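N5-Carboxyaminoimidazole ribonucleotide synthetase (Staphylococcus aureus subsp. aureus, PDB 3ORQ) catalyses the ATP-dependent carboxylation of 5-aminoimidazole ribonucleotide with bicarbonate to N5-carboxyaminoimidazole ribonucleotide in purine biosynthesis. Local coordinates at residues L67-L70 against G71-C74; K90-C93 against E94-I98; Q364-Q367 against D368-K372. All blocks are in the same frame, centred on the assembly; numbering follows the deposited sequence.

Contact 1: residues L67-L70 against G71-C74; sequences LNQL and GQKC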
ATOM      1  N   LEU A  67      11.784  -1.924  26.182  1.00 11.18           N
ATOM      2  CA  LEU A  67      10.788  -0.885  25.891  1.00 11.27           C
ATOM      3  C   LEU A  67      11.446   0.508  25.991  1.00 10.71           C
ATOM      4  O   LEU A  67      11.173   1.383  25.166  1.00  9.32           O
ATOM      5  CB  LEU A  67       9.539  -1.003  26.772  1.00 11.70           C
ATOM      6  CG  LEU A  67       8.643  -2.243  26.605  1.00 11.80           C
ATOM      7  CD1 LEU A  67       7.712  -2.409  27.821  1.00  9.86           C
ATOM      8  CD2 LEU A  67       7.826  -2.213  25.292  1.00  8.68           C
ATOM      9  N   ASN A  68      12.358   0.687  26.958  1.00  7.54           N
ATOM     10  CA  ASN A  68      13.097   1.928  27.024  1.00  8.94           C
ATOM     11  C   ASN A  68      14.044   2.213  25.851  1.00 10.48           C
ATOM     12  O   ASN A  68      14.128   3.354  25.383  1.00  9.87           O
ATOM     13  CB  ASN A  68      13.789   2.089  28.356  1.00  9.72           C
ATOM     14  CG  ASN A  68      12.924   2.833  29.334  1.00 18.19           C
ATOM     15  OD1 ASN A  68      12.956   4.077  29.376  1.00 24.39           O
ATOM     16  ND2 ASN A  68      12.107   2.088  30.113  1.00 18.35           N
ATOM     17  N   GLN A  69      14.755   1.181  25.397  1.00 10.38           N
ATOM     18  CA  GLN A  69      15.518   1.275  24.170  1.00 12.11           C
ATOM     19  C   GLN A  69      14.631   1.670  22.983  1.00 11.06           C
ATOM     20  O   GLN A  69      15.018   2.494  22.162  1.00 11.77           O
ATOM     21  CB  GLN A  69      16.278  -0.026  23.897  1.00 13.73           C
ATOM     22  CG  GLN A  69      17.599  -0.118  24.689  1.00 21.77           C
ATOM     23  CD  GLN A  69      18.551   1.073  24.393  1.00 28.09           C
ATOM     24  OE1 GLN A  69      18.660   2.019  25.183  1.00 29.45           O
ATOM     25  NE2 GLN A  69      19.222   1.023  23.241  1.00 30.01           N
ATOM     26  N   LEU A  70      13.431   1.113  22.914  1.00  9.50           N
ATOM     27  CA  LEU A  70      12.493   1.520  21.893  1.00  7.71           C
ATOM     28  C   LEU A  70      12.202   3.024  21.981  1.00  7.69           C
ATOM     29  O   LEU A  70      12.262   3.739  20.973  1.00  6.43           O
ATOM     30  CB  LEU A  70      11.206   0.718  21.970  1.00  8.03           C
ATOM     31  CG  LEU A  70      10.190   1.090  20.889  1.00  8.54           C
ATOM     32  CD1 LEU A  70      10.707   0.688  19.505  1.00  6.57           C
ATOM     33  CD2 LEU A  70       8.920   0.385  21.170  1.00  7.72           C
ATOM     34  N   GLY A  71      11.928   3.512  23.190  1.00  7.73           N
ATOM     35  CA  GLY A  71      11.674   4.929  23.395  1.00  8.07           C
ATOM     36  C   GLY A  71      12.855   5.814  23.079  1.00  9.24           C
ATOM     37  O   GLY A  71      12.666   6.920  22.587  1.00 10.19           O
ATOM     38  N   GLN A  72      14.075   5.354  23.376  1.00  9.41           N
ATOM     39  CA  GLN A  72      15.275   6.114  23.060  1.00 11.79           C
ATOM     40  C   GLN A  72      15.453   6.300  21.540  1.00 12.04           C
ATOM     41  O   GLN A  72      16.063   7.273  21.103  1.00 12.43           O
ATOM     42  CB  GLN A  72      16.531   5.444  23.635  1.00 14.20           C
ATOM     43  CG  GLN A  72      16.770   5.701  25.135  1.00 24.15           C
ATOM     44  CD  GLN A  72      17.163   7.157  25.427  1.00 33.70           C
ATOM     45  OE1 GLN A  72      18.168   7.655  24.899  1.00 39.20           O
ATOM     46  NE2 GLN A  72      16.374   7.840  26.270  1.00 35.37           N
ATOM     47  N   LYS A  73      14.932   5.366  20.747  1.00 10.51           N
ATOM     48  CA  LYS A  73      15.140   5.420  19.295  1.00 12.64           C
ATOM     49  C   LYS A  73      14.057   6.166  18.528  1.00 12.56           C
ATOM     50  O   LYS A  73      14.226   6.451  17.346  1.00 15.95           O
ATOM     51  CB  LYS A  73      15.235   3.999  18.747  1.00 13.52           C
ATOM     52  CG  LYS A  73      16.421   3.218  19.273  1.00 17.18           C
ATOM     53  CD  LYS A  73      16.358   1.744  18.882  1.00 19.44           C
ATOM     54  CE  LYS A  73      17.439   0.952  19.583  1.00 20.11           C
ATOM     55  NZ  LYS A  73      18.765   1.445  19.148  1.00 22.02           N
ATOM     56  N   CYS A  74      12.952   6.495  19.184  1.00 10.99           N
ATOM     57  CA  CYS A  74      11.729   6.881  18.465  1.00 11.71           C
ATOM     58  C   CYS A  74      11.276   8.265  18.849  1.00  9.89           C
ATOM     59  O   CYS A  74      11.546   8.727  19.971  1.00  9.27           O
ATOM     60  CB  CYS A  74      10.584   5.882  18.781  1.00 12.10           C
ATOM     61  SG  CYS A  74      10.942   4.211  18.176  1.00 17.24           S
TER

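Contact 2: residues K90-C93 against E94-I98; sequences KLLC and EKYNI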
ATOM      1  N   LYS A  90       2.372   3.211  31.243  1.00 11.81           N
ATOM      2  CA  LYS A  90       2.298   4.483  31.985  1.00 11.52           C
ATOM      3  C   LYS A  90       3.701   5.066  32.211  1.00 11.34           C
ATOM      4  O   LYS A  90       3.951   6.198  31.862  1.00 11.79           O
ATOM      5  CB  LYS A  90       1.492   4.350  33.302  1.00 10.69           C
ATOM      6  CG  LYS A  90       1.464   5.618  34.142  1.00 10.80           C
ATOM      7  CD  LYS A  90       0.531   5.514  35.345  1.00 16.75           C
ATOM      8  CE  LYS A  90       0.590   6.795  36.235  1.00 18.16           C
ATOM      9  NZ  LYS A  90       1.907   6.901  36.960  1.00 19.30           N
ATOM     10  N   LEU A  91       4.614   4.265  32.746  1.00 12.93           N
ATOM     11  CA  LEU A  91       6.018   4.653  32.822  1.00 14.94           C
ATOM     12  C   LEU A  91       6.597   5.202  31.505  1.00 14.69           C
ATOM     13  O   LEU A  91       7.320   6.168  31.519  1.00 15.71           O
ATOM     14  CB  LEU A  91       6.872   3.471  33.253  1.00 14.40           C
ATOM     15  CG  LEU A  91       6.724   3.064  34.711  1.00 18.65           C
ATOM     16  CD1 LEU A  91       7.911   2.164  35.074  1.00 17.79           C
ATOM     17  CD2 LEU A  91       6.597   4.300  35.662  1.00 18.81           C
ATOM     18  N   LEU A  92       6.273   4.572  30.386  1.00 14.32           N
ATOM     19  CA  LEU A  92       6.774   4.976  29.075  1.00 14.29           C
ATOM     20  C   LEU A  92       6.142   6.282  28.573  1.00 14.28           C
ATOM     21  O   LEU A  92       6.837   7.097  27.996  1.00 13.06           O
ATOM     22  CB  LEU A  92       6.512   3.882  28.052  1.00 15.86           C
ATOM     23  CG  LEU A  92       7.465   2.704  27.900  1.00 20.63           C
ATOM     24  CD1 LEU A  92       6.952   1.854  26.734  1.00 21.23           C
ATOM     25  CD2 LEU A  92       8.947   3.117  27.665  1.00 20.78           C
ATOM     26  N   CYS A  93       4.838   6.471  28.811  1.00 14.14           N
ATOM     27  CA  CYS A  93       4.134   7.686  28.417  1.00 15.14           C
ATOM     28  C   CYS A  93       4.739   8.843  29.124  1.00 14.54           C
ATOM     29  O   CYS A  93       4.761   9.948  28.589  1.00 13.74           O
ATOM     30  CB  CYS A  93       2.665   7.659  28.843  1.00 16.68           C
ATOM     31  SG  CYS A  93       1.730   6.544  27.915  1.00 23.27           S
ATOM     32  N   GLU A  94       5.221   8.578  30.336  1.00 13.15           N
ATOM     33  CA  GLU A  94       5.743   9.651  31.180  1.00 14.39           C
ATOM     34  C   GLU A  94       7.125  10.093  30.700  1.00 13.57           C
ATOM     35  O   GLU A  94       7.488  11.234  30.907  1.00 14.67           O
ATOM     36  CB  GLU A  94       5.743   9.264  32.682  1.00 13.14           C
ATOM     37  CG  GLU A  94       4.326   9.047  33.283  1.00 16.75           C
ATOM     38  CD  GLU A  94       4.307   8.309  34.663  1.00 18.20           C
ATOM     39  OE1 GLU A  94       5.337   7.736  35.104  1.00 21.64           O
ATOM     40  OE2 GLU A  94       3.247   8.304  35.313  1.00 17.25           O
ATOM     41  N   LYS A  95       7.876   9.211  30.055  1.00 13.31           N
ATOM     42  CA  LYS A  95       9.216   9.557  29.624  1.00 15.40           C
ATOM     43  C   LYS A  95       9.317   9.855  28.123  1.00 14.99           C
ATOM     44  O   LYS A  95      10.164  10.632  27.705  1.00 15.96           O
ATOM     45  CB  LYS A  95      10.184   8.432  29.985  1.00 19.37           C
ATOM     46  CG  LYS A  95      11.646   8.813  29.859  1.00 24.47           C
ATOM     47  CD  LYS A  95      12.579   7.688  30.355  1.00 33.29           C
ATOM     48  CE  LYS A  95      14.049   8.155  30.366  1.00 37.84           C
ATOM     49  NZ  LYS A  95      15.023   7.058  30.044  1.00 40.97           N
ATOM     50  N   TYR A  96       8.456   9.246  27.313  1.00 11.59           N
ATOM     51  CA  TYR A  96       8.513   9.423  25.865  1.00  9.97           C
ATOM     52  C   TYR A  96       7.197   9.889  25.283  1.00  8.02           C
ATOM     53  O   TYR A  96       6.244  10.034  25.987  1.00  8.42           O
ATOM     54  CB  TYR A  96       8.925   8.111  25.200  1.00 10.47           C
ATOM     55  CG  TYR A  96      10.165   7.514  25.807  1.00 13.81           C
ATOM     56  CD1 TYR A  96      11.441   7.985  25.437  1.00 15.91           C
ATOM     57  CD2 TYR A  96      10.074   6.486  26.772  1.00 14.25           C
ATOM     58  CE1 TYR A  96      12.604   7.460  26.027  1.00 19.47           C
ATOM     59  CE2 TYR A  96      11.217   5.949  27.352  1.00 17.38           C
ATOM     60  CZ  TYR A  96      12.483   6.446  26.989  1.00 21.97           C
ATOM     61  OH  TYR A  96      13.622   5.913  27.564  1.00 27.47           O
ATOM     62  N   ASN A  97       7.155  10.092  23.969  1.00  8.46           N
ATOM     63  CA  ASN A  97       5.961  10.627  23.309  1.00  6.46           C
ATOM     64  C   ASN A  97       5.020   9.524  22.812  1.00  6.89           C
ATOM     65  O   ASN A  97       5.327   8.813  21.801  1.00  5.41           O
ATOM     66  CB  ASN A  97       6.373  11.553  22.168  1.00  5.66           C
ATOM     67  CG  ASN A  97       5.188  12.091  21.405  1.00  4.46           C
ATOM     68  OD1 ASN A  97       4.188  12.452  22.001  1.00  6.54           O
ATOM     69  ND2 ASN A  97       5.285  12.120  20.080  1.00  4.69           N
ATOM     70  N   ILE A  98       3.907   9.375  23.530  1.00  3.50           N
ATOM     71  CA  ILE A  98       2.889   8.361  23.238  1.00  4.89           C
ATOM     72  C   ILE A  98       1.510   9.028  23.387  1.00  6.66           C
ATOM     73  O   ILE A  98       0.866   8.930  24.436  1.00  8.23           O
ATOM     74  CB  ILE A  98       2.976   7.144  24.195  1.00  5.67           C
ATOM     75  CG1 ILE A  98       4.454   6.693  24.391  1.00  6.11           C
ATOM     76  CG2 ILE A  98       2.089   5.932  23.702  1.00  4.38           C
ATOM     77  CD1 ILE A  98       4.614   5.353  25.188  1.00  2.11           C
TER

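Contact 3: residues Q364-Q367 against D368-K372; sequences QTEQ and DMYAK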
ATOM      1  N   GLN A 364     -24.262 -10.821  -4.403  1.00 22.55           N
ATOM      2  CA  GLN A 364     -23.760 -11.877  -5.250  1.00 21.54           C
ATOM      3  C   GLN A 364     -22.364 -12.329  -4.821  1.00 21.36           C
ATOM      4  O   GLN A 364     -22.143 -13.525  -4.582  1.00 21.09           O
ATOM      5  CB  GLN A 364     -23.721 -11.429  -6.697  1.00 21.95           C
ATOM      6  CG  GLN A 364     -23.231 -12.526  -7.627  1.00 25.08           C
ATOM      7  CD  GLN A 364     -24.115 -13.770  -7.570  1.00 28.83           C
ATOM      8  OE1 GLN A 364     -25.239 -13.763  -8.062  1.00 30.82           O
ATOM      9  NE2 GLN A 364     -23.611 -14.832  -6.963  1.00 28.77           N
ATOM     10  N   THR A 365     -21.424 -11.379  -4.720  1.00 19.13           N
ATOM     11  CA  THR A 365     -20.093 -11.698  -4.227  1.00 17.37           C
ATOM     12  C   THR A 365     -20.164 -12.490  -2.921  1.00 17.40           C
ATOM     13  O   THR A 365     -19.413 -13.447  -2.736  1.00 16.16           O
ATOM     14  CB  THR A 365     -19.249 -10.449  -3.976  1.00 17.34           C
ATOM     15  OG1 THR A 365     -19.038  -9.757  -5.216  1.00 17.74           O
ATOM     16  CG2 THR A 365     -17.909 -10.852  -3.337  1.00 13.47           C
ATOM     17  N   GLU A 366     -21.069 -12.096  -2.025  1.00 17.99           N
ATOM     18  CA  GLU A 366     -21.245 -12.816  -0.767  1.00 18.19           C
ATOM     19  C   GLU A 366     -21.559 -14.296  -1.026  1.00 19.10           C
ATOM     20  O   GLU A 366     -20.966 -15.176  -0.383  1.00 18.89           O
ATOM     21  CB  GLU A 366     -22.347 -12.197   0.102  1.00 18.34           C
ATOM     22  CG  GLU A 366     -22.460 -12.906   1.449  1.00 18.05           C
ATOM     23  CD  GLU A 366     -23.591 -12.398   2.300  1.00 18.45           C
ATOM     24  OE1 GLU A 366     -23.349 -12.150   3.496  1.00 19.67           O
ATOM     25  OE2 GLU A 366     -24.722 -12.265   1.791  1.00 18.02           O
ATOM     26  N   GLN A 367     -22.469 -14.554  -1.969  1.00 18.56           N
ATOM     27  CA  GLN A 367     -22.818 -15.933  -2.348  1.00 19.93           C
ATOM     28  C   GLN A 367     -21.599 -16.663  -2.861  1.00 20.48           C
ATOM     29  O   GLN A 367     -21.308 -17.767  -2.413  1.00 21.43           O
ATOM     30  CB  GLN A 367     -23.913 -15.970  -3.436  1.00 19.77           C
ATOM     31  CG  GLN A 367     -25.320 -15.711  -2.927  1.00 21.63           C
ATOM     32  CD  GLN A 367     -25.657 -16.558  -1.696  1.00 23.16           C
ATOM     33  OE1 GLN A 367     -25.920 -16.024  -0.629  1.00 23.40           O
ATOM     34  NE2 GLN A 367     -25.622 -17.876  -1.843  1.00 24.51           N
ATOM     35  N   ASP A 368     -20.906 -16.024  -3.808  1.00 19.90           N
ATOM     36  CA  ASP A 368     -19.686 -16.562  -4.418  1.00 19.13           C
ATOM     37  C   ASP A 368     -18.714 -17.077  -3.370  1.00 17.67           C
ATOM     38  O   ASP A 368     -18.178 -18.175  -3.513  1.00 16.72           O
ATOM     39  CB  ASP A 368     -18.983 -15.502  -5.276  1.00 19.48           C
ATOM     40  CG  ASP A 368     -19.792 -15.087  -6.503  1.00 22.89           C
ATOM     41  OD1 ASP A 368     -20.848 -15.710  -6.762  1.00 20.38           O
ATOM     42  OD2 ASP A 368     -19.356 -14.127  -7.213  1.00 25.84           O
HETATM   43  N   MSE A 369     -18.506 -16.269  -2.327  1.00 17.46           N
HETATM   44  CA  MSE A 369     -17.599 -16.577  -1.219  1.00 18.12           C
HETATM   45  C   MSE A 369     -18.132 -17.712  -0.319  1.00 19.04           C
HETATM   46  O   MSE A 369     -17.351 -18.520   0.192  1.00 22.05           O
HETATM   47  CB  MSE A 369     -17.335 -15.313  -0.363  1.00 17.94           C
HETATM   48  CG  MSE A 369     -16.582 -14.138  -1.060  1.00 15.91           C
HETATM   49 SE   MSE A 369     -14.926 -14.803  -1.798  0.82 18.87          SE
HETATM   50  CE  MSE A 369     -15.398 -14.943  -3.673  1.00 17.70           C
ATOM     51  N   TYR A 370     -19.437 -17.763  -0.082  1.00 18.79           N
ATOM     52  CA  TYR A 370     -19.994 -18.855   0.732  1.00 21.68           C
ATOM     53  C   TYR A 370     -19.668 -20.199   0.091  1.00 22.55           C
ATOM     54  O   TYR A 370     -19.192 -21.117   0.749  1.00 21.14           O
ATOM     55  CB  TYR A 370     -21.496 -18.733   0.872  1.00 23.07           C
ATOM     56  CG  TYR A 370     -21.959 -17.816   1.973  1.00 23.44           C
ATOM     57  CD1 TYR A 370     -21.318 -17.806   3.214  1.00 23.46           C
ATOM     58  CD2 TYR A 370     -23.055 -16.977   1.781  1.00 22.84           C
ATOM     59  CE1 TYR A 370     -21.747 -16.969   4.236  1.00 22.29           C
ATOM     60  CE2 TYR A 370     -23.503 -16.135   2.801  1.00 23.54           C
ATOM     61  CZ  TYR A 370     -22.842 -16.142   4.025  1.00 20.93           C
ATOM     62  OH  TYR A 370     -23.278 -15.326   5.028  1.00 16.82           O
ATOM     63  N   ALA A 371     -19.899 -20.277  -1.217  1.00 23.61           N
ATOM     64  CA  ALA A 371     -19.602 -21.469  -1.981  1.00 24.57           C
ATOM     65  C   ALA A 371     -18.097 -21.751  -1.980  1.00 24.75           C
ATOM     66  O   ALA A 371     -17.677 -22.898  -1.933  1.00 25.86           O
ATOM     67  CB  ALA A 371     -20.122 -21.317  -3.399  1.00 24.16           C
ATOM     68  N   LYS A 372     -17.284 -20.707  -2.010  1.00 24.12           N
ATOM     69  CA  LYS A 372     -15.843 -20.920  -2.079  1.00 23.85           C
ATOM     70  C   LYS A 372     -15.248 -21.438  -0.762  1.00 22.96           C
ATOM     71  O   LYS A 372     -14.383 -22.297  -0.786  1.00 21.95           O
ATOM     72  CB  LYS A 372     -15.118 -19.665  -2.577  1.00 23.90           C
ATOM     73  CG  LYS A 372     -13.957 -19.987  -3.463  1.00 23.68           C
ATOM     74  CD  LYS A 372     -14.380 -20.193  -4.913  1.00 24.45           C
ATOM     75  CE  LYS A 372     -13.336 -21.065  -5.612  1.00 25.96           C
ATOM     76  NZ  LYS A 372     -13.565 -21.302  -7.077  1.00 24.10           N
TER

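Contact 1: residues L67-L70 against G71-C74
Gly-71 N donates to Leu-67 O at 3.0 Å, and one residue on Gln-72 N reaches Asn-68 O at 2.8 Å; both are ordinary i to i+4 helix bonds. The regular pattern then tightens. Lys-73 N has two acceptors: a weak bond to Gln-69 O and another to Leu-70 O at 3.1 Å. The second carbonyl is met from above its plane, with a C=O...N angle of only 114°, as expected of an i to i+3 turn near the end of helix 64-73. Next in the chain, Cys-74 has an extended backbone, and its SG sits 3.1 Å from Leu-70 O and 3.8 Å from Leu-70 CD1. Leu-70 CG stands anti to the backbone N (chi1 -179°), which carries CD1 to that sulfur.

On the polar flank the aliphatic part of Lys-73 folds over the carbonyl of Gln-69, with Lys-73 CG 3.3 Å from Gln-69 O; the bend at chi4 then leads NZ to a salt bridge with Glu-55. Gln-72 CG lies 3.5 Å from Asn-68 O, and Gln-69 OE1 approaches the same Gln-72 CG to 4.1 Å. Asn-68 is satisfied at both ends of its amide, ND2 by Glu-64 O and OD1 by the Tyr-96 hydroxyl.

Leu-67, Leu-70 and Cys-74 face strands 14-18 and 37-42. This is the helix of a beta-alpha-beta crossover between strands 55-58 and 76-79, lying against the parallel sheet of the Rossmann-like preATP-grasp domain.

Contact 2: residues K90-C93 against E94-I98
Lys-90 and Glu-94, one helical turn apart, cross obliquely and join in a salt bridge, Lys-90 NZ to Glu-94 OE2 at 2.5 Å, an unusually short separation whose exact value should not be pressed. The lysine chain runs extended from a CG anti to the backbone N (chi1 176°) and turns only at its last torsion, bringing NZ onto the syn side of the carboxylate, 18° out of its plane. Glu-94 lies back over the preceding turn, its CG 3.2 Å from Lys-90 O, the same carbonyl that receives Glu-94 N. The other carboxylate oxygen, OE1, rests against a methyl, CD2 of Leu-91.

On the buried flank, Leu-92 meets two side chains from beyond the end of the helix. Leu-92 CD2 touches Tyr-96 CE2 (3.6 Å), while Leu-92 CB meets Ile-98 CD1 (3.7 Å). Ile-98 reaches back toward the helix, and its CB also packs on Cys-93 SG at 4.0 Å. The backbone carbonyl of Leu-92 takes two N-H groups: Tyr-96 N reaches Leu-92 O at 2.8 Å, nearly in line with the carbonyl, and Lys-95 N comes from above the carbonyl plane. Lys-95 CG lies over one face of the Tyr-96 ring, offset toward its rim, and its chain follows the ring so that Lys-95 NZ donates to Tyr-96 OH at 3.1 Å.

Tyr-96 OH is also bonded to Asn-68 OD1 of helix 64-73, against which Leu-92 packs, on Leu-67. Beyond the tyrosine, Asn-97 makes backbone bonds with Ile-77, on whose side chain Ile-98 packs, fastening the exit of helix 86-95 to edge strand 76-79.

Contact 3: residues Q364-Q367 against D368-K372
Gln-364 and Asp-368 are joined twice across one helical turn. Asp-368 N donates to Gln-364 O at 2.9 Å, and Gln-364 NE2 returns a bond of 2.9 Å to Asp-368 OD1. The side chains cross at about a right angle, and the amide nitrogen comes from above the carboxylate, 41° out of its plane; a bend at chi2 (59°) turns the glutamine back to make this reach.

Glu-366 and Tyr-370 instead run side by side in the same direction, their flat ends 26° apart, with Glu-366 CG 3.7 Å from Tyr-370 CE2. Gln-367 OE1 lies at the edge of the Tyr-370 ring, 3.9 Å from Tyr-370 CD2. CG of Met-369, a selenomethionine, passes 3.4 Å from Thr-365 O.

Second-shell partners fix these groups. Glu-366 OE1 forms salt bridges with Lys-224 and Arg-230, Tyr-370 OH bonds to Glu-216, and Thr-365 OG1 bonds to Thr-359. Thr-365 and Met-369 pack on Val-314 of strand 313-319.

The side chain of Tyr-370 is about 13 Å from the bound ADP, outside the nucleotide site. This is an amphipathic C-terminal helix: Gln-364 and Asp-368 pair on its exposed side, Glu-366 and Tyr-370 turn to charged residues of strands 207-218 and 221-227 and beyond, and an apolar side lies on the large antiparallel sheet of this PurK-type ATP-grasp enzyme.

In chain order the three contacts follow in series; none nests in or crosses another, and each spans only neighbouring turns of one helix or its exit, closing no long loop. Contact 1 lies toward the end of helix 64-73. After strand 76-79 the chain enters helix 86-95, where contact 2 forms, and the two meet with centres about 10 Å apart: the Tyr-96 ring packs by CD1 on Gly-71 O. Together they join two helices to the parallel sheet of the preATP-grasp domain. Contact 3, near the C terminus, lies on helix 362-372, packed against the large antiparallel sheet, its centre about 46 Å from that of contact 1, across the centre of the chain.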